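Local atomic coordinates of agarase (Pseudoalteromonas fuliginea, PDB entry 6XJ9), a protein that is an agarase of glycoside hydrolase family 50 and probably cleaves the beta-1,4 linkages of agarose, a galactan of red-algal cell walls. Residues V420-M425 and P439-N444; N527-D532 and V585-L590; R544-K549 and A568-G573. One frame throughout, in Å; residues are numbered along the deposited sequence.

Interaction 1 of 3, residues V420-M425 and P439-N444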
loop_
_atom_site.group_PDB
_atom_site.type_symbol
_atom_site.label_atom_id
_atom_site.label_comp_id
_atom_site.label_asym_id
_atom_site.label_seq_id
_atom_site.Cartn_x
_atom_site.Cartn_y
_atom_site.Cartn_z
ATOM N N VAL A 420 -23.063 -9.842 4.828
ATOM C CA VAL A 420 -21.648 -9.708 4.533
ATOM C C VAL A 420 -21.148 -8.389 5.136
ATOM O O VAL A 420 -20.043 -8.317 5.691
ATOM C CB VAL A 420 -21.397 -9.848 3.021
ATOM C CG1 VAL A 420 -20.051 -9.280 2.584
ATOM C CG2 VAL A 420 -21.526 -11.302 2.580
ATOM N N THR A 421 -21.999 -7.361 5.077
ATOM C CA THR A 421 -21.676 -6.072 5.684
ATOM C C THR A 421 -21.362 -6.216 7.178
ATOM O O THR A 421 -20.329 -5.733 7.630
ATOM C CB THR A 421 -22.741 -5.012 5.390
ATOM O OG1 THR A 421 -22.778 -4.819 3.970
ATOM C CG2 THR A 421 -22.450 -3.687 6.066
ATOM N N LEU A 422 -22.258 -6.857 7.946
ATOM C CA LEU A 422 -22.040 -7.049 9.378
ATOM C C LEU A 422 -20.726 -7.787 9.623
ATOM O O LEU A 422 -19.928 -7.374 10.459
ATOM C CB LEU A 422 -23.225 -7.798 10.002
ATOM C CG LEU A 422 -24.540 -7.018 10.038
ATOM C CD1 LEU A 422 -25.716 -7.924 10.388
ATOM C CD2 LEU A 422 -24.459 -5.835 11.008
ATOM N N ASP A 423 -20.502 -8.873 8.870
ATOM C CA ASP A 423 -19.284 -9.659 8.996
ATOM C C ASP A 423 -18.049 -8.822 8.660
ATOM O O ASP A 423 -17.020 -8.941 9.330
ATOM C CB ASP A 423 -19.378 -10.972 8.211
ATOM C CG ASP A 423 -20.348 -11.960 8.840
ATOM O OD1 ASP A 423 -20.959 -11.611 9.863
ATOM O OD2 ASP A 423 -20.477 -13.068 8.306
ATOM N N ARG A 424 -18.142 -7.993 7.613
ATOM C CA ARG A 424 -17.030 -7.125 7.240
ATOM C C ARG A 424 -16.668 -6.213 8.407
ATOM O O ARG A 424 -15.492 -6.079 8.740
ATOM C CB ARG A 424 -17.355 -6.275 6.006
ATOM C CG ARG A 424 -17.146 -6.995 4.683
ATOM C CD ARG A 424 -17.897 -6.323 3.544
ATOM N NE ARG A 424 -17.466 -6.792 2.230
ATOM C CZ ARG A 424 -17.941 -6.315 1.081
ATOM N NH1 ARG A 424 -18.858 -5.364 1.092
ATOM N NH2 ARG A 424 -17.495 -6.789 -0.069
ATOM N N MET A 425 -17.680 -5.587 9.019
ATOM C CA MET A 425 -17.422 -4.700 10.142
ATOM C C MET A 425 -16.748 -5.465 11.281
ATOM O O MET A 425 -15.806 -4.961 11.892
ATOM C CB MET A 425 -18.701 -4.012 10.633
ATOM C CG MET A 425 -19.380 -3.174 9.563
ATOM S SD MET A 425 -18.210 -2.069 8.732
ATOM C CE MET A 425 -19.039 -1.851 7.158
ATOM N N PRO A 439 -32.372 1.236 8.264
ATOM C CA PRO A 439 -33.099 0.652 9.396
ATOM C C PRO A 439 -33.234 -0.867 9.303
ATOM O O PRO A 439 -33.553 -1.515 10.296
ATOM C CB PRO A 439 -34.461 1.357 9.350
ATOM C CG PRO A 439 -34.138 2.678 8.683
ATOM C CD PRO A 439 -33.120 2.327 7.615
ATOM N N SER A 440 -32.932 -1.415 8.120
ATOM C CA SER A 440 -32.850 -2.846 7.860
ATOM C C SER A 440 -31.938 -3.532 8.869
ATOM O O SER A 440 -32.091 -4.719 9.139
ATOM C CB SER A 440 -32.308 -3.106 6.477
ATOM O OG SER A 440 -33.359 -3.123 5.536
ATOM N N TYR A 441 -30.962 -2.778 9.374
ATOM C CA TYR A 441 -29.908 -3.314 10.215
ATOM C C TYR A 441 -30.257 -3.183 11.697
ATOM O O TYR A 441 -29.539 -3.708 12.540
ATOM C CB TYR A 441 -28.606 -2.550 9.950
ATOM C CG TYR A 441 -27.918 -2.874 8.644
ATOM C CD1 TYR A 441 -28.153 -2.129 7.487
ATOM C CD2 TYR A 441 -26.993 -3.901 8.578
ATOM C CE1 TYR A 441 -27.489 -2.412 6.303
ATOM C CE2 TYR A 441 -26.340 -4.212 7.394
ATOM C CZ TYR A 441 -26.587 -3.460 6.254
ATOM O OH TYR A 441 -25.911 -3.775 5.110
ATOM N N TYR A 442 -31.339 -2.467 12.017
ATOM C CA TYR A 442 -31.554 -2.002 13.381
ATOM C C TYR A 442 -31.818 -3.172 14.329
ATOM O O TYR A 442 -31.505 -3.088 15.512
ATOM C CB TYR A 442 -32.644 -0.929 13.435
ATOM C CG TYR A 442 -32.224 0.451 12.987
ATOM C CD1 TYR A 442 -31.067 0.662 12.242
ATOM C CD2 TYR A 442 -33.007 1.552 13.286
ATOM C CE1 TYR A 442 -30.697 1.932 11.823
ATOM C CE2 TYR A 442 -32.668 2.825 12.851
ATOM C CZ TYR A 442 -31.504 3.017 12.125
ATOM O OH TYR A 442 -31.167 4.281 11.714
ATOM N N ASP A 443 -32.363 -4.270 13.791
ATOM C CA ASP A 443 -32.713 -5.431 14.591
ATOM C C ASP A 443 -31.541 -6.409 14.659
ATOM O O ASP A 443 -31.683 -7.491 15.222
ATOM C CB ASP A 443 -33.971 -6.105 14.040
ATOM C CG ASP A 443 -33.724 -6.948 12.796
ATOM O OD1 ASP A 443 -32.627 -6.827 12.185
ATOM O OD2 ASP A 443 -34.629 -7.722 12.441
ATOM N N ASN A 444 -30.387 -6.041 14.076
ATOM C CA ASN A 444 -29.222 -6.908 14.142
ATOM C C ASN A 444 -28.755 -6.973 15.596
ATOM O O ASN A 444 -28.943 -6.035 16.377
ATOM C CB ASN A 444 -28.129 -6.546 13.120
ATOM C CG ASN A 444 -26.950 -5.804 13.720
ATOM O OD1 ASN A 444 -26.016 -6.418 14.237
ATOM N ND2 ASN A 444 -26.988 -4.480 13.663
#
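Leu422 spans Tyr441 and Asn444 with its CD2 methyl, while CD1 rests on Asn444 alone. CD2 lies 4.0 Å from Tyr441 CD2, at the edge of the ring and near its plane, and 3.6 Å from Asn444 OD1. The other branch touches the asparagine stem, Leu422 CD1 to Asn444 CB being 3.9 Å, the leucine and asparagine side chains running antiparallel as they pass. One helix position earlier, Thr421 meets the phenol end of the tyrosine at about a right angle, with Thr421 CB 3.4 Å from Tyr441 OH. With OG1 at chi1 -62°, CG2 is left anti to the backbone N, and this methyl approaches the ring obliquely.

The polar groups find partners in their own turn or in flanking residues and Tyr717. Asn444 ND2 donates to Tyr441 O (2.9 Å, 160°), nearly in the plane of its own amide. The same carbonyl accepts Asn444 N, closing a type I turn. Asn444 OD1 takes the backbone N-H groups of Lys446 and Val447, which fixes the amide from both ends. Thr421 OG1 is bonded to Trp417 O and to Tyr717 OH.

The contact joins helix 413-428 to the loop leading to strand 449-453, in what is probably the (beta/alpha)8 catalytic domain of the family. Helix 397-406 packs on Val420 and Arg424, helix 478-495 on Pro439 and Tyr442, and Ile308 touches both Thr421 and Tyr441.

Interaction 2 of 3, residues N527-D532 and V585-L590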
loop_
_atom_site.group_PDB
_atom_site.type_symbol
_atom_site.label_atom_id
_atom_site.label_comp_id
_atom_site.label_asym_id
_atom_site.label_seq_id
_atom_site.Cartn_x
_atom_site.Cartn_y
_atom_site.Cartn_z
ATOM N N ASN A 527 -30.535 38.980 11.055
ATOM C CA ASN A 527 -31.705 38.893 10.189
ATOM C C ASN A 527 -33.000 38.837 11.000
ATOM O O ASN A 527 -34.012 39.410 10.604
ATOM C CB ASN A 527 -31.634 37.672 9.268
ATOM C CG ASN A 527 -32.786 37.621 8.292
ATOM O OD1 ASN A 527 -33.819 37.012 8.576
ATOM N ND2 ASN A 527 -32.626 38.284 7.154
ATOM N N THR A 528 -32.991 38.105 12.118
ATOM C CA THR A 528 -34.205 37.942 12.898
ATOM C C THR A 528 -34.574 39.252 13.600
ATOM O O THR A 528 -35.757 39.563 13.725
ATOM C CB THR A 528 -34.097 36.737 13.843
ATOM O OG1 THR A 528 -33.877 35.552 13.070
ATOM C CG2 THR A 528 -35.329 36.549 14.697
ATOM N N LEU A 529 -33.568 40.012 14.064
ATOM C CA LEU A 529 -33.803 41.274 14.761
ATOM C C LEU A 529 -34.602 42.227 13.871
ATOM O O LEU A 529 -35.325 43.087 14.376
ATOM C CB LEU A 529 -32.464 41.914 15.150
ATOM C CG LEU A 529 -31.801 41.393 16.425
ATOM C CD1 LEU A 529 -30.345 41.828 16.500
ATOM C CD2 LEU A 529 -32.550 41.856 17.665
ATOM N N GLY A 530 -34.460 42.050 12.549
ATOM C CA GLY A 530 -35.043 42.944 11.557
ATOM C C GLY A 530 -36.509 42.628 11.275
ATOM O O GLY A 530 -37.143 43.309 10.464
ATOM N N ARG A 531 -37.034 41.604 11.964
ATOM C CA ARG A 531 -38.376 41.090 11.732
ATOM C C ARG A 531 -39.283 41.412 12.921
ATOM O O ARG A 531 -38.819 41.875 13.967
ATOM C CB ARG A 531 -38.324 39.595 11.384
ATOM C CG ARG A 531 -37.415 39.264 10.207
ATOM C CD ARG A 531 -37.174 37.784 9.975
ATOM N NE ARG A 531 -38.404 37.110 9.595
ATOM C CZ ARG A 531 -38.609 35.797 9.591
ATOM N NH1 ARG A 531 -37.655 34.960 9.965
ATOM N NH2 ARG A 531 -39.789 35.320 9.218
ATOM N N ASP A 532 -40.587 41.146 12.747
ATOM C CA ASP A 532 -41.607 41.573 13.693
ATOM C C ASP A 532 -41.843 40.494 14.747
ATOM O O ASP A 532 -42.128 39.343 14.420
ATOM C CB ASP A 532 -42.904 41.953 12.971
ATOM C CG ASP A 532 -43.956 42.622 13.849
ATOM O OD1 ASP A 532 -43.708 42.801 15.058
ATOM O OD2 ASP A 532 -45.032 42.954 13.310
ATOM N N VAL A 585 -21.991 41.478 22.432
ATOM C CA VAL A 585 -22.212 40.714 23.653
ATOM C C VAL A 585 -23.670 40.249 23.670
ATOM O O VAL A 585 -23.966 39.109 24.037
ATOM C CB VAL A 585 -21.788 41.483 24.928
ATOM C CG1 VAL A 585 -22.378 40.881 26.194
ATOM C CG2 VAL A 585 -20.274 41.576 25.057
ATOM N N ASP A 586 -24.562 41.125 23.201
ATOM C CA ASP A 586 -25.979 40.828 23.062
ATOM C C ASP A 586 -26.222 39.826 21.928
ATOM O O ASP A 586 -27.085 38.956 22.055
ATOM C CB ASP A 586 -26.788 42.121 22.902
ATOM C CG ASP A 586 -26.555 43.078 24.063
ATOM O OD1 ASP A 586 -26.469 42.591 25.191
ATOM O OD2 ASP A 586 -26.409 44.293 23.822
ATOM N N PHE A 587 -25.479 39.964 20.821
ATOM C CA PHE A 587 -25.583 39.047 19.690
ATOM C C PHE A 587 -25.283 37.626 20.159
ATOM O O PHE A 587 -25.931 36.668 19.744
ATOM C CB PHE A 587 -24.686 39.498 18.530
ATOM C CG PHE A 587 -25.219 40.644 17.697
ATOM C CD1 PHE A 587 -26.193 41.506 18.186
ATOM C CD2 PHE A 587 -24.749 40.862 16.407
ATOM C CE1 PHE A 587 -26.683 42.552 17.413
ATOM C CE2 PHE A 587 -25.215 41.926 15.643
ATOM C CZ PHE A 587 -26.193 42.762 16.143
ATOM N N SER A 588 -24.300 37.523 21.058
ATOM C CA SER A 588 -23.870 36.266 21.643
ATOM C C SER A 588 -24.961 35.671 22.533
ATOM O O SER A 588 -25.173 34.461 22.519
ATOM C CB SER A 588 -22.593 36.475 22.392
ATOM O OG SER A 588 -21.855 35.269 22.428
ATOM N N ILE A 589 -25.641 36.532 23.303
ATOM C CA ILE A 589 -26.719 36.132 24.200
ATOM C C ILE A 589 -27.882 35.595 23.368
ATOM O O ILE A 589 -28.458 34.553 23.695
ATOM C CB ILE A 589 -27.135 37.315 25.108
ATOM C CG1 ILE A 589 -26.142 37.517 26.262
ATOM C CG2 ILE A 589 -28.561 37.166 25.618
ATOM C CD1 ILE A 589 -26.354 38.800 27.056
ATOM N N LEU A 590 -28.173 36.293 22.262
ATOM C CA LEU A 590 -29.294 35.974 21.394
ATOM C C LEU A 590 -29.015 34.671 20.643
ATOM O O LEU A 590 -29.864 33.776 20.642
ATOM C CB LEU A 590 -29.587 37.161 20.464
ATOM C CG LEU A 590 -30.037 38.453 21.156
ATOM C CD1 LEU A 590 -30.422 39.537 20.146
ATOM C CD2 LEU A 590 -31.184 38.200 22.120
#
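Leu529 inserts its two methyls between Phe587 and Leu590, which stand one turn apart on helix 584-609. The contact belongs to a cluster of helices following strand 501-506, probably an excursion from the barrel, and it packs the C-terminal part of the 523-529 segment against the start of the long helix 584-609.

From the leucine backbone, CB points toward the long helix. The first torsion (chi1 -82°) places CG anti to the carbonyl carbon, carrying the branch point further across. There the side chain divides. CD1 goes to the aromatic partner, Leu529 CD1 lying 3.8 Å from Phe587 CE1 in an oblique approach to the ring. Phe587 meets it with the end of its side chain, the ring having swung across from a CB that does not itself point at the leucine.

The group is enclosed on further sides: Ile576 touches both Leu529 and Phe587, Val525 packs on Phe587 and Leu590, and Phe542 of helix 537-550 also covers Leu590. The leucine backbone is held as well, its O accepting Lys539 NZ.

The second branch completes the wedge. The two leucine side chains cross at about a right angle, methyl against methyl, with Leu529 CD2 4.0 Å from Leu590 CD1.

Interaction 3 of 3, residues R544-K549 and A568-G573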
loop_
_atom_site.group_PDB
_atom_site.type_symbol
_atom_site.label_atom_id
_atom_site.label_comp_id
_atom_site.label_asym_id
_atom_site.label_seq_id
_atom_site.Cartn_x
_atom_site.Cartn_y
_atom_site.Cartn_z
ATOM N N ARG A 544 -37.713 39.907 24.423
ATOM C CA ARG A 544 -37.852 39.602 25.840
ATOM C C ARG A 544 -36.510 39.781 26.553
ATOM O O ARG A 544 -36.450 40.452 27.583
ATOM C CB ARG A 544 -38.445 38.199 26.016
ATOM C CG ARG A 544 -38.979 37.898 27.409
ATOM C CD ARG A 544 -39.406 36.460 27.636
ATOM N NE ARG A 544 -38.331 35.468 27.602
ATOM C CZ ARG A 544 -37.383 35.304 28.527
ATOM N NH1 ARG A 544 -36.472 34.357 28.372
ATOM N NH2 ARG A 544 -37.332 36.092 29.592
ATOM N N LEU A 545 -35.436 39.229 25.959
ATOM C CA LEU A 545 -34.118 39.149 26.577
ATOM C C LEU A 545 -33.453 40.518 26.649
ATOM O O LEU A 545 -32.730 40.804 27.608
ATOM C CB LEU A 545 -33.231 38.166 25.799
ATOM C CG LEU A 545 -33.617 36.696 25.941
ATOM C CD1 LEU A 545 -32.880 35.823 24.929
ATOM C CD2 LEU A 545 -33.356 36.215 27.359
ATOM N N MET A 546 -33.648 41.337 25.609
ATOM C CA MET A 546 -33.028 42.653 25.566
ATOM C C MET A 546 -33.728 43.616 26.534
ATOM O O MET A 546 -33.074 44.457 27.147
ATOM C CB MET A 546 -33.033 43.210 24.138
ATOM C CG MET A 546 -32.063 42.476 23.208
ATOM S SD MET A 546 -30.342 42.587 23.790
ATOM C CE MET A 546 -30.155 41.032 24.666
ATOM N N LYS A 547 -35.057 43.487 26.662
ATOM C CA LYS A 547 -35.846 44.276 27.602
ATOM C C LYS A 547 -35.495 43.862 29.031
ATOM O O LYS A 547 -35.452 44.697 29.933
ATOM C CB LYS A 547 -37.350 44.070 27.383
ATOM C CG LYS A 547 -37.937 44.708 26.132
ATOM C CD LYS A 547 -39.393 44.350 25.920
ATOM C CE LYS A 547 -39.931 44.851 24.601
ATOM N NZ LYS A 547 -41.172 44.142 24.219
ATOM N N GLU A 548 -35.248 42.563 29.226
ATOM C CA GLU A 548 -34.833 42.063 30.524
ATOM C C GLU A 548 -33.480 42.667 30.898
ATOM O O GLU A 548 -33.248 42.961 32.066
ATOM C CB GLU A 548 -34.782 40.534 30.518
ATOM C CG GLU A 548 -34.332 39.935 31.837
ATOM C CD GLU A 548 -33.858 38.492 31.757
ATOM O OE1 GLU A 548 -33.353 38.086 30.688
ATOM O OE2 GLU A 548 -33.988 37.777 32.764
ATOM N N LYS A 549 -32.607 42.866 29.898
ATOM C CA LYS A 549 -31.250 43.344 30.130
ATOM C C LYS A 549 -31.214 44.866 30.263
ATOM O O LYS A 549 -30.431 45.387 31.056
ATOM C CB LYS A 549 -30.272 42.848 29.055
ATOM C CG LYS A 549 -28.931 43.578 28.985
ATOM C CD LYS A 549 -27.790 42.784 28.349
ATOM C CE LYS A 549 -26.534 43.604 28.142
ATOM N NZ LYS A 549 -25.436 42.813 27.533
ATOM N N ALA A 568 -41.599 49.207 21.012
ATOM C CA ALA A 568 -42.495 48.852 19.924
ATOM C C ALA A 568 -41.774 48.927 18.580
ATOM O O ALA A 568 -42.061 48.129 17.689
ATOM C CB ALA A 568 -43.719 49.733 19.938
ATOM N N GLU A 569 -40.863 49.900 18.429
ATOM C CA GLU A 569 -40.043 49.987 17.231
ATOM C C GLU A 569 -39.126 48.764 17.178
ATOM O O GLU A 569 -39.057 48.084 16.156
ATOM C CB GLU A 569 -39.240 51.294 17.169
ATOM C CG GLU A 569 -38.678 51.597 15.783
ATOM C CD GLU A 569 -37.724 52.777 15.651
ATOM O OE1 GLU A 569 -37.857 53.746 16.427
ATOM O OE2 GLU A 569 -36.842 52.727 14.767
ATOM N N PHE A 570 -38.454 48.482 18.304
ATOM C CA PHE A 570 -37.494 47.393 18.393
ATOM C C PHE A 570 -38.169 46.083 17.998
ATOM O O PHE A 570 -37.643 45.327 17.179
ATOM C CB PHE A 570 -36.857 47.333 19.783
ATOM C CG PHE A 570 -35.853 46.219 19.947
ATOM C CD1 PHE A 570 -34.493 46.467 19.839
ATOM C CD2 PHE A 570 -36.272 44.914 20.180
ATOM C CE1 PHE A 570 -33.573 45.435 19.971
ATOM C CE2 PHE A 570 -35.351 43.885 20.317
ATOM C CZ PHE A 570 -34.003 44.148 20.208
ATOM N N ASP A 571 -39.356 45.861 18.575
ATOM C CA ASP A 571 -40.158 44.662 18.398
ATOM C C ASP A 571 -40.591 44.511 16.944
ATOM O O ASP A 571 -40.653 43.392 16.431
ATOM C CB ASP A 571 -41.367 44.686 19.336
ATOM C CG ASP A 571 -40.988 44.515 20.798
ATOM O OD1 ASP A 571 -39.777 44.330 21.071
ATOM O OD2 ASP A 571 -41.901 44.569 21.653
ATOM N N LYS A 572 -40.899 45.645 16.301
ATOM C CA LYS A 572 -41.386 45.666 14.929
ATOM C C LYS A 572 -40.270 45.244 13.972
ATOM O O LYS A 572 -40.522 44.541 12.994
ATOM C CB LYS A 572 -41.909 47.063 14.571
ATOM C CG LYS A 572 -42.671 47.175 13.254
ATOM C CD LYS A 572 -43.178 48.583 12.969
ATOM C CE LYS A 572 -43.814 48.724 11.599
ATOM N NZ LYS A 572 -44.100 50.140 11.255
ATOM N N GLY A 573 -39.042 45.693 14.257
ATOM C CA GLY A 573 -37.918 45.458 13.366
ATOM C C GLY A 573 -36.810 46.482 13.588
ATOM O O GLY A 573 -37.078 47.680 13.599
#
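Lys547 and Asp571 reach for each other from opposite directions and close a salt bridge, Lys547 NZ donating to Asp571 OD2 over 2.7 Å. The acceptor uses its syn lone pair, on the side of the other carboxylate oxygen. Even so the ammonium group is not shared evenly, since Lys547 NZ is 3.4 Å from Asp571 OD1. The lysine chain is fully extended beyond CG, and its last methylene also lies against the carboxylate, with Lys547 CE 3.6 Å from Asp571 OD2.

Asp571 OD1 has its own partner in Ser543 OG, so both carboxylate oxygens are engaged and the group is held against rotation. The same oxygen lies in the plane of the Phe570 ring, at its edge. With an alanine here, Lys547 would probably lose its charged mate and Ser543 OG this partner.

The two helices concerned, 537-550 and 567-572, lie in the helical cluster that follows strand 501-506, with the salt bridge at the margin of an apolar centre. There Met546 CG lies 3.9 Å from Phe570 CZ, approaching the ring obliquely. Phe570 extends with CG anti to the backbone N (chi1 180°), which carries the far end of its ring to the methionine. Leu556 touches both residues, while Trp567 meets Phe570 edge-to-face.

At the end of helix 567-572 the carbonyl oxygens find a lysine: Phe570 O accepts Lys539 NZ, and Asp571 O takes a weak bond from the same amine. The helical chain closes with Gly573 N donating to Glu569 O over 3.1 Å. Gly573 then leaves the helix with positive phi (157°), where a CB would press on the carbonyl O of Lys572.

Overall arrangement
Interactions 2 and 3 form one neighbourhood, their centres 10 Å apart, and along the chain interaction 3 is nested inside the loop that interaction 2 closes. They share a direct link: Lys549 NZ forms a salt bridge with Asp586 OD1 at 2.6 Å, and Met546 SD packs 3.7 Å from Asp586 CB, so helix 537-550 is tied both to helix 567-572 and to helix 584-609. Interaction 1 closes earlier in the sequence and stands apart, its centre about 46 Å from that of interaction 2 and 53 Å from that of interaction 3, with no touch. It lies within the probable barrel domain, whereas the other two lie in the helical cluster after strand 501-506, probably an excursion from the barrel.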